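Local atomic coordinates of HTPA Reductase (Selaginella moellendorffii, PDB entry 5U5N), a protein that probably catalyses the NAD(P)H-dependent reduction of 4-hydroxy-tetrahydrodipicolinate to tetrahydrodipicolinate in lysine biosynthesis by the diaminopimelate pathway. Residues D11-E22 / K44-V55; Q245-K256 / M269-R279. All coordinates share one frame; numbering follows the deposited sequence. Where two conformers were deposited one is given.

Overall arrangement
From the N terminus, strand 7-10 of the parallel sheet runs into the NAD-binding turn and helix 15-27. Contact 1 closes the 21-residue excursion from there, through strand 34-37, to the hairpin 44-48/51-57. The chain then completes most of the parallel sheet, makes the mixed sheet 193-195/155-162/215-223/229-238, and returns along helix 241-259. Contact 2 closes a much shorter loop, in which strand 266-267 joins the edge of the parallel sheet ahead of helix 269-274 and the C-terminal tail. The two contacts follow in series without crossing or nesting. They meet in space where V20 CG2 touches T247 OG1 (3.8 Å), although their centres lie about 22 Å apart.

Contact 1. Residues D11-E22 / K44-V55; sequences DCTGKVGQAVAE and KRVVIGNVEVDV. With NAD (nicotinamide-adenine-dinucleotide), chain C.
I48, at the turn end of the hairpin, packs against A21 and E22 on the flank of the helix of a Rossmann dinucleotide-binding unit. From CB the side chain forks: with CG1 beside the backbone N (chi1 -60°), CG2 is swung anti to that nitrogen and into the helix, 3.6 Å from A21 CB and 3.8 Å from E22 CG. CG1 lies farther from the same A21 methyl, at 4.1 Å, and CD1 reaches back only loosely toward C12 O and Q18 CG. No hydrogen bond crosses between the two segments, which meet through apolar side-chain packing. Nearer the cofactor, the methyl CG2 of T13 lies 4.0 Å from V46 CG1, while C12 SG, in one of its two conformers, faces the valine side chains of V46, V53 and V55. The turn itself is braced by D11: OD1 takes both T13 N (2.9 Å, an Asx turn) and T13 OG1 from one face of the carboxylate, while OD2 receives O3B of NAD and is also hydrogen-bonded to T37 OG1. G14 occupies the N-cap position of the helix, whose first amides hold the pyrophosphate, K15 N to O2A at 2.9 Å and V16 N to O2N at 2.8 Å. The helix touches both sheets: V20 and A21 meet V9 of strand 7-10, and A21 also meets I48 of the hairpin, whose V53 and V55 adjoin strand 34-37.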
# COMPACT_ATOMS: atom_id res chain seq x y z
N ASP A 11 -4.53 -17.44 -28.48
CA ASP A 11 -5.53 -18.22 -29.20
C ASP A 11 -6.87 -17.84 -28.60
O ASP A 11 -7.08 -18.05 -27.42
CB ASP A 11 -5.22 -19.70 -28.91
CG ASP A 11 -6.21 -20.69 -29.52
OD1 ASP A 11 -7.20 -20.31 -30.19
OD2 ASP A 11 -5.99 -21.91 -29.32
N CYS A 12 -7.79 -17.31 -29.40
CA CYS A 12 -9.10 -16.94 -28.86
C CYS A 12 -9.96 -18.13 -28.40
O CYS A 12 -10.99 -17.90 -27.76
CB CYS A 12 -9.85 -16.02 -29.81
SG CYS A 12 -10.53 -16.87 -31.24
N THR A 13 -9.54 -19.38 -28.70
CA THR A 13 -10.22 -20.58 -28.20
C THR A 13 -9.68 -21.12 -26.90
O THR A 13 -10.31 -21.95 -26.30
CB THR A 13 -10.14 -21.75 -29.23
OG1 THR A 13 -8.79 -22.20 -29.39
CG2 THR A 13 -10.67 -21.30 -30.56
N GLY A 14 -8.48 -20.70 -26.50
CA GLY A 14 -7.98 -21.00 -25.16
C GLY A 14 -8.78 -20.27 -24.08
O GLY A 14 -9.56 -19.37 -24.40
N LYS A 15 -8.62 -20.64 -22.82
CA LYS A 15 -9.50 -20.10 -21.77
C LYS A 15 -9.26 -18.62 -21.51
O LYS A 15 -10.20 -17.86 -21.48
CB LYS A 15 -9.37 -20.87 -20.46
CG LYS A 15 -9.49 -22.36 -20.62
CD LYS A 15 -10.44 -22.96 -19.63
CE LYS A 15 -10.13 -24.43 -19.51
NZ LYS A 15 -9.00 -24.62 -18.55
N VAL A 16 -8.00 -18.23 -21.34
CA VAL A 16 -7.62 -16.84 -21.08
C VAL A 16 -7.71 -16.01 -22.35
O VAL A 16 -8.13 -14.85 -22.30
CB VAL A 16 -6.18 -16.72 -20.49
CG1 VAL A 16 -5.77 -15.26 -20.26
CG2 VAL A 16 -6.11 -17.46 -19.15
N GLY A 17 -7.26 -16.59 -23.46
CA GLY A 17 -7.38 -15.98 -24.79
C GLY A 17 -8.81 -15.59 -25.14
O GLY A 17 -9.03 -14.46 -25.52
N GLN A 18 -9.77 -16.50 -24.93
CA GLN A 18 -11.22 -16.17 -25.07
C GLN A 18 -11.66 -15.01 -24.15
O GLN A 18 -12.33 -14.08 -24.60
CB GLN A 18 -12.07 -17.40 -24.74
CG GLN A 18 -13.58 -17.18 -24.75
CD GLN A 18 -14.37 -18.45 -24.85
OE1 GLN A 18 -14.06 -19.33 -25.64
NE2 GLN A 18 -15.43 -18.56 -24.02
N ALA A 19 -11.32 -15.09 -22.86
CA ALA A 19 -11.64 -14.03 -21.91
C ALA A 19 -11.07 -12.68 -22.36
O ALA A 19 -11.80 -11.71 -22.36
CB ALA A 19 -11.18 -14.40 -20.51
N VAL A 20 -9.83 -12.65 -22.85
CA VAL A 20 -9.22 -11.41 -23.34
C VAL A 20 -9.98 -10.84 -24.53
O VAL A 20 -10.20 -9.61 -24.63
CB VAL A 20 -7.74 -11.61 -23.73
CG1 VAL A 20 -7.17 -10.42 -24.52
CG2 VAL A 20 -6.90 -11.85 -22.48
N ALA A 21 -10.36 -11.72 -25.45
CA ALA A 21 -11.04 -11.28 -26.66
C ALA A 21 -12.42 -10.71 -26.33
O ALA A 21 -12.83 -9.70 -26.88
CB ALA A 21 -11.17 -12.43 -27.67
N GLU A 22 -13.13 -11.38 -25.45
CA GLU A 22 -14.45 -10.93 -25.01
C GLU A 22 -14.42 -9.61 -24.28
O GLU A 22 -15.30 -8.78 -24.49
CB GLU A 22 -15.12 -11.98 -24.14
CG GLU A 22 -15.48 -13.17 -25.00
CD GLU A 22 -16.60 -13.98 -24.44
OE1 GLU A 22 -16.26 -14.95 -23.73
OE2 GLU A 22 -17.79 -13.62 -24.70
N LYS A 44 -11.67 -23.35 -37.37
CA LYS A 44 -13.07 -23.19 -36.96
C LYS A 44 -13.47 -21.71 -36.92
O LYS A 44 -12.63 -20.83 -37.01
CB LYS A 44 -13.31 -23.82 -35.58
CG LYS A 44 -12.28 -23.40 -34.52
CD LYS A 44 -12.49 -24.16 -33.24
CE LYS A 44 -12.04 -25.62 -33.31
NZ LYS A 44 -10.56 -25.78 -33.22
N ARG A 45 -14.77 -21.47 -36.78
CA ARG A 45 -15.35 -20.14 -36.66
C ARG A 45 -15.93 -20.06 -35.25
O ARG A 45 -16.79 -20.85 -34.90
CB ARG A 45 -16.51 -19.92 -37.66
CG ARG A 45 -16.15 -19.43 -39.06
CD ARG A 45 -17.31 -19.66 -40.05
NE ARG A 45 -17.58 -21.10 -40.29
CZ ARG A 45 -18.63 -21.61 -40.93
NH1 ARG A 45 -19.57 -20.83 -41.46
NH2 ARG A 45 -18.73 -22.94 -41.07
N VAL A 46 -15.45 -19.10 -34.46
CA VAL A 46 -16.01 -18.86 -33.12
C VAL A 46 -16.65 -17.48 -33.05
O VAL A 46 -16.24 -16.57 -33.78
CB VAL A 46 -14.95 -19.01 -32.01
CG1 VAL A 46 -14.33 -20.40 -32.02
CG2 VAL A 46 -13.84 -17.98 -32.11
N VAL A 47 -17.64 -17.32 -32.17
CA VAL A 47 -18.27 -16.02 -31.95
C VAL A 47 -17.72 -15.40 -30.66
O VAL A 47 -17.85 -15.98 -29.61
CB VAL A 47 -19.80 -16.12 -31.85
CG1 VAL A 47 -20.41 -14.73 -32.01
CG2 VAL A 47 -20.36 -17.07 -32.91
N ILE A 48 -17.08 -14.23 -30.77
CA ILE A 48 -16.62 -13.43 -29.61
C ILE A 48 -17.46 -12.17 -29.58
O ILE A 48 -17.29 -11.28 -30.40
CB ILE A 48 -15.12 -13.05 -29.70
CG1 ILE A 48 -14.20 -14.28 -29.77
CG2 ILE A 48 -14.67 -12.15 -28.53
CD1 ILE A 48 -14.48 -15.33 -28.72
N GLY A 49 -18.38 -12.08 -28.62
CA GLY A 49 -19.39 -11.02 -28.63
C GLY A 49 -20.27 -11.24 -29.84
O GLY A 49 -20.86 -12.31 -29.99
N ASN A 50 -20.33 -10.24 -30.72
CA ASN A 50 -21.00 -10.37 -32.03
C ASN A 50 -19.99 -10.37 -33.18
O ASN A 50 -20.33 -10.02 -34.32
CB ASN A 50 -22.02 -9.25 -32.25
CG ASN A 50 -23.37 -9.55 -31.62
OD1 ASN A 50 -23.79 -10.71 -31.53
ND2 ASN A 50 -24.06 -8.49 -31.19
N VAL A 51 -18.76 -10.79 -32.89
CA VAL A 51 -17.69 -10.84 -33.90
C VAL A 51 -17.34 -12.31 -34.15
O VAL A 51 -17.04 -13.05 -33.23
CB VAL A 51 -16.43 -10.07 -33.45
CG1 VAL A 51 -15.30 -10.19 -34.47
CG2 VAL A 51 -16.80 -8.62 -33.16
N GLU A 52 -17.40 -12.70 -35.41
CA GLU A 52 -17.13 -14.05 -35.84
C GLU A 52 -15.64 -14.12 -36.15
O GLU A 52 -15.17 -13.39 -37.00
CB GLU A 52 -17.98 -14.37 -37.06
CG GLU A 52 -17.87 -15.82 -37.53
CD GLU A 52 -18.41 -16.03 -38.93
OE1 GLU A 52 -19.63 -15.77 -39.12
OE2 GLU A 52 -17.59 -16.44 -39.80
N VAL A 53 -14.90 -14.95 -35.43
CA VAL A 53 -13.45 -15.09 -35.63
C VAL A 53 -13.13 -16.38 -36.38
O VAL A 53 -13.50 -17.47 -35.94
CB VAL A 53 -12.65 -15.06 -34.30
CG1 VAL A 53 -11.15 -15.17 -34.55
CG2 VAL A 53 -12.93 -13.76 -33.53
N ASP A 54 -12.43 -16.23 -37.49
CA ASP A 54 -11.88 -17.33 -38.28
C ASP A 54 -10.60 -17.85 -37.59
O ASP A 54 -9.55 -17.23 -37.67
CB ASP A 54 -11.58 -16.78 -39.67
CG ASP A 54 -11.22 -17.83 -40.68
OD1 ASP A 54 -11.28 -19.04 -40.38
OD2 ASP A 54 -10.89 -17.43 -41.83
N VAL A 55 -10.71 -18.98 -36.90
CA VAL A 55 -9.59 -19.58 -36.19
C VAL A 55 -8.84 -20.53 -37.17
O VAL A 55 -9.43 -21.46 -37.74
CB VAL A 55 -10.07 -20.29 -34.92
CG1 VAL A 55 -8.91 -20.96 -34.21
CG2 VAL A 55 -10.79 -19.29 -34.00
PA NAD C . -5.47 -23.06 -22.58
O1A NAD C . -4.82 -24.44 -22.53
O2A NAD C . -6.92 -22.85 -22.20
O5B NAD C . -5.30 -22.44 -24.04
C5B NAD C . -4.04 -22.24 -24.65
C4B NAD C . -4.28 -22.33 -26.15
O4B NAD C . -3.10 -22.04 -26.89
C3B NAD C . -4.76 -23.71 -26.59
O3B NAD C . -6.15 -23.63 -26.97
C2B NAD C . -3.81 -24.12 -27.73
O2B NAD C . -4.48 -24.82 -28.79
C1B NAD C . -3.16 -22.77 -28.12
N9A NAD C . -1.81 -22.79 -28.76
C8A NAD C . -0.78 -23.62 -28.48
N7A NAD C . 0.28 -23.34 -29.26
C5A NAD C . -0.05 -22.30 -30.05
C6A NAD C . 0.61 -21.52 -31.12
N6A NAD C . 1.88 -21.79 -31.49
N1A NAD C . -0.08 -20.52 -31.71
C2A NAD C . -1.35 -20.23 -31.36
N3A NAD C . -2.02 -20.92 -30.40
C4A NAD C . -1.43 -21.94 -29.72
O3 NAD C . -4.50 -22.07 -21.74
PN NAD C . -5.03 -20.80 -20.88
O1N NAD C . -5.81 -21.39 -19.73
O2N NAD C . -5.69 -19.81 -21.81
O5D NAD C . -3.60 -20.18 -20.45
C5D NAD C . -2.69 -19.76 -21.46
C4D NAD C . -1.36 -19.28 -20.90
O4D NAD C . -1.56 -18.01 -20.25
C3D NAD C . -0.74 -20.22 -19.86
O3D NAD C . 0.68 -20.34 -20.04
C2D NAD C . -1.05 -19.55 -18.53
O2D NAD C . -0.07 -19.79 -17.52
C1D NAD C . -1.03 -18.08 -18.92
N1N NAD C . -1.73 -17.16 -18.00
C2N NAD C . -1.10 -16.01 -17.71
C3N NAD C . -1.65 -15.05 -16.87
C7N NAD C . -0.89 -13.77 -16.55
O7N NAD C . -1.11 -13.20 -15.50
N7N NAD C . 0.03 -13.26 -17.39
C4N NAD C . -2.90 -15.31 -16.31
C5N NAD C . -3.55 -16.51 -16.60
C6N NAD C . -2.95 -17.43 -17.46

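Contact 2. Residues Q245-K256 / M269-R279; sequences QGTVDAVLFLSK and MIDVLEGGSMR
F253 and V272 form the tight half of a contact between two crossed helices, 241-259 and 269-274, on the Rossmann domain of this DapB-family enzyme; the segment axes pass 9.6 Å apart at 76°. The phenyl ring leaves its helix with CG anti to the backbone N (chi1 178°), which lays one face over the second helix. V272 CA stands 3.9 Å from the ring centroid, 11° off its normal, a CH-pi contact, and V272 CG2 touches CD2 at 3.8 Å. The ring also meets Y267 edge-to-face. Glycine at G275 lets the backbone pass close to F253, with CA 4.0 Å from CE1. M278 adds to this packed side, setting SD 3.6 Å from F253 N, and its CE methyl reaches the F253 ring and K256 CD. Deeper in, M269 bends its chain to bring CE against A250 CB, while A250 and V272 both rest on I124 of strand 123-125. On its other flank, helix 269-274 packs through I270 and L273 on F147 of the second subunit.

Toward the C terminus the contact becomes more solvent-exposed. Here the exposed R279 packs its CG on L252 CD1 (3.4 Å) and ends in polar bonds: NH1 forms a nearly straight salt bridge with D249 OD1 (2.6 Å), and NH2 a short hydrogen bond to Q245 OE1. D249 has a second partner, OD2 forming a salt bridge with K131 NZ. Both acceptors sit at the guanidinium edge, and V248 CG1 covers one face, 3.5 Å above the plane.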
# COMPACT_ATOMS: atom_id res chain seq x y z
N GLN A 245 -8.84 -7.76 -18.20
CA GLN A 245 -8.89 -6.28 -18.11
C GLN A 245 -7.49 -5.66 -18.14
O GLN A 245 -7.30 -4.63 -18.77
CB GLN A 245 -9.68 -5.82 -16.85
CG GLN A 245 -11.15 -6.19 -16.88
CD GLN A 245 -11.85 -5.65 -18.10
OE1 GLN A 245 -11.66 -4.51 -18.45
NE2 GLN A 245 -12.64 -6.49 -18.79
N GLY A 246 -6.49 -6.28 -17.54
CA GLY A 246 -5.13 -5.77 -17.63
C GLY A 246 -4.55 -5.88 -19.02
O GLY A 246 -3.85 -4.98 -19.47
N THR A 247 -4.83 -6.97 -19.72
CA THR A 247 -4.44 -7.10 -21.13
C THR A 247 -5.01 -5.95 -22.02
O THR A 247 -4.29 -5.38 -22.85
CB THR A 247 -4.80 -8.48 -21.72
OG1 THR A 247 -4.39 -9.53 -20.84
CG2 THR A 247 -4.11 -8.63 -23.03
N VAL A 248 -6.27 -5.60 -21.84
CA VAL A 248 -6.84 -4.46 -22.58
C VAL A 248 -6.03 -3.17 -22.33
O VAL A 248 -5.66 -2.44 -23.23
CB VAL A 248 -8.32 -4.24 -22.22
CG1 VAL A 248 -8.85 -2.92 -22.80
CG2 VAL A 248 -9.18 -5.39 -22.73
N ASP A 249 -5.74 -2.90 -21.06
CA ASP A 249 -4.93 -1.73 -20.68
C ASP A 249 -3.53 -1.77 -21.27
O ASP A 249 -3.02 -0.75 -21.72
CB ASP A 249 -4.83 -1.62 -19.18
CG ASP A 249 -6.20 -1.51 -18.50
OD1 ASP A 249 -7.17 -0.97 -19.12
OD2 ASP A 249 -6.28 -1.97 -17.32
N ALA A 250 -2.93 -2.95 -21.28
CA ALA A 250 -1.61 -3.10 -21.86
C ALA A 250 -1.67 -2.74 -23.35
O ALA A 250 -0.80 -2.04 -23.86
CB ALA A 250 -1.07 -4.53 -21.64
N VAL A 251 -2.72 -3.17 -24.04
CA VAL A 251 -2.84 -2.94 -25.49
C VAL A 251 -3.04 -1.44 -25.74
O VAL A 251 -2.48 -0.89 -26.68
CB VAL A 251 -4.01 -3.74 -26.09
CG1 VAL A 251 -4.50 -3.16 -27.42
CG2 VAL A 251 -3.60 -5.19 -26.28
N LEU A 252 -3.83 -0.80 -24.89
CA LEU A 252 -4.05 0.64 -24.99
C LEU A 252 -2.76 1.42 -24.77
O LEU A 252 -2.47 2.34 -25.50
CB LEU A 252 -5.09 1.09 -23.98
CG LEU A 252 -6.53 0.68 -24.22
CD1 LEU A 252 -7.40 1.17 -23.08
CD2 LEU A 252 -7.05 1.20 -25.56
N PHE A 253 -1.99 1.03 -23.76
CA PHE A 253 -0.68 1.63 -23.52
C PHE A 253 0.27 1.42 -24.70
O PHE A 253 0.84 2.39 -25.19
CB PHE A 253 -0.10 1.09 -22.21
CG PHE A 253 1.28 1.60 -21.88
CD1 PHE A 253 1.47 2.81 -21.22
CD2 PHE A 253 2.40 0.86 -22.25
CE1 PHE A 253 2.74 3.25 -20.91
CE2 PHE A 253 3.67 1.30 -21.93
CZ PHE A 253 3.85 2.49 -21.26
N LEU A 254 0.42 0.19 -25.18
CA LEU A 254 1.38 -0.09 -26.28
C LEU A 254 0.97 0.65 -27.56
O LEU A 254 1.80 1.19 -28.28
CB LEU A 254 1.51 -1.61 -26.53
CG LEU A 254 2.71 -2.05 -27.37
CD1 LEU A 254 4.03 -1.63 -26.73
CD2 LEU A 254 2.70 -3.57 -27.60
N SER A 255 -0.32 0.70 -27.83
CA SER A 255 -0.87 1.47 -28.95
C SER A 255 -0.29 2.88 -28.98
O SER A 255 0.19 3.34 -30.01
CB SER A 255 -2.37 1.55 -28.82
OG SER A 255 -3.03 1.45 -30.04
N LYS A 256 -0.33 3.54 -27.82
CA LYS A 256 0.13 4.91 -27.72
C LYS A 256 1.63 5.02 -27.95
O LYS A 256 2.07 5.84 -28.76
CB LYS A 256 -0.24 5.48 -26.37
CG LYS A 256 -0.17 6.97 -26.29
CD LYS A 256 -1.26 7.44 -25.34
CE LYS A 256 -1.08 8.89 -24.89
NZ LYS A 256 0.24 9.01 -24.19
N MET A 269 4.43 -4.55 -17.23
CA MET A 269 3.19 -4.09 -16.65
C MET A 269 3.36 -2.89 -15.68
O MET A 269 2.42 -2.11 -15.49
CB MET A 269 2.47 -5.26 -15.99
CG MET A 269 1.08 -4.98 -15.43
SD MET A 269 -0.18 -4.22 -16.53
CE MET A 269 0.00 -5.25 -17.97
N ILE A 270 4.54 -2.74 -15.08
CA ILE A 270 4.85 -1.54 -14.25
C ILE A 270 4.78 -0.30 -15.14
O ILE A 270 4.19 0.72 -14.77
CB ILE A 270 6.28 -1.58 -13.64
CG1 ILE A 270 6.48 -2.79 -12.74
CG2 ILE A 270 6.62 -0.27 -12.91
CD1 ILE A 270 5.61 -2.87 -11.53
N ASP A 271 5.40 -0.38 -16.33
CA ASP A 271 5.36 0.73 -17.30
C ASP A 271 3.93 1.11 -17.66
O ASP A 271 3.66 2.26 -17.79
CB ASP A 271 6.14 0.36 -18.58
CG ASP A 271 7.61 0.08 -18.32
OD1 ASP A 271 8.23 0.79 -17.50
OD2 ASP A 271 8.15 -0.86 -18.93
N VAL A 272 3.06 0.12 -17.85
CA VAL A 272 1.64 0.33 -18.16
C VAL A 272 0.97 1.08 -16.99
O VAL A 272 0.25 2.02 -17.21
CB VAL A 272 0.87 -1.00 -18.45
CG1 VAL A 272 -0.62 -0.78 -18.69
CG2 VAL A 272 1.47 -1.74 -19.64
N LEU A 273 1.22 0.64 -15.76
CA LEU A 273 0.64 1.31 -14.57
C LEU A 273 1.07 2.79 -14.50
O LEU A 273 0.26 3.67 -14.28
CB LEU A 273 1.02 0.56 -13.30
CG LEU A 273 0.27 -0.76 -13.11
CD1 LEU A 273 0.97 -1.68 -12.12
CD2 LEU A 273 -1.18 -0.55 -12.68
N GLU A 274 2.35 3.03 -14.75
CA GLU A 274 2.92 4.38 -14.77
C GLU A 274 2.29 5.28 -15.83
O GLU A 274 2.18 6.47 -15.63
CB GLU A 274 4.44 4.34 -14.95
CG GLU A 274 5.23 3.91 -13.73
CD GLU A 274 6.65 3.47 -14.06
OE1 GLU A 274 6.89 3.03 -15.22
OE2 GLU A 274 7.53 3.51 -13.18
N GLY A 275 1.86 4.71 -16.97
CA GLY A 275 1.14 5.47 -17.99
C GLY A 275 -0.29 5.94 -17.68
O GLY A 275 -0.88 6.65 -18.48
N GLY A 276 -0.88 5.48 -16.58
CA GLY A 276 -2.16 5.99 -16.10
C GLY A 276 -3.31 5.22 -16.70
O GLY A 276 -3.10 4.38 -17.56
N SER A 277 -4.53 5.52 -16.28
CA SER A 277 -5.71 4.91 -16.92
C SER A 277 -5.98 5.57 -18.24
O SER A 277 -5.88 6.78 -18.36
CB SER A 277 -6.96 4.96 -16.06
OG SER A 277 -7.21 6.25 -15.58
N MET A 278 -6.35 4.73 -19.20
CA MET A 278 -6.62 5.14 -20.57
C MET A 278 -8.03 4.76 -20.99
O MET A 278 -8.32 4.69 -22.19
CB MET A 278 -5.60 4.45 -21.47
CG MET A 278 -4.16 4.74 -21.09
SD MET A 278 -3.03 4.19 -22.36
CE MET A 278 -1.54 5.11 -21.94
N ARG A 279 -8.91 4.54 -20.02
CA ARG A 279 -10.30 4.18 -20.29
C ARG A 279 -11.26 5.07 -19.51
O ARG A 279 -11.44 4.91 -18.32
CB ARG A 279 -10.50 2.71 -19.93
CG ARG A 279 -9.94 1.78 -20.98
CD ARG A 279 -9.50 0.45 -20.40
NE ARG A 279 -10.60 -0.48 -20.36
CZ ARG A 279 -10.55 -1.71 -19.86
NH1 ARG A 279 -9.46 -2.23 -19.32
NH2 ARG A 279 -11.65 -2.42 -19.90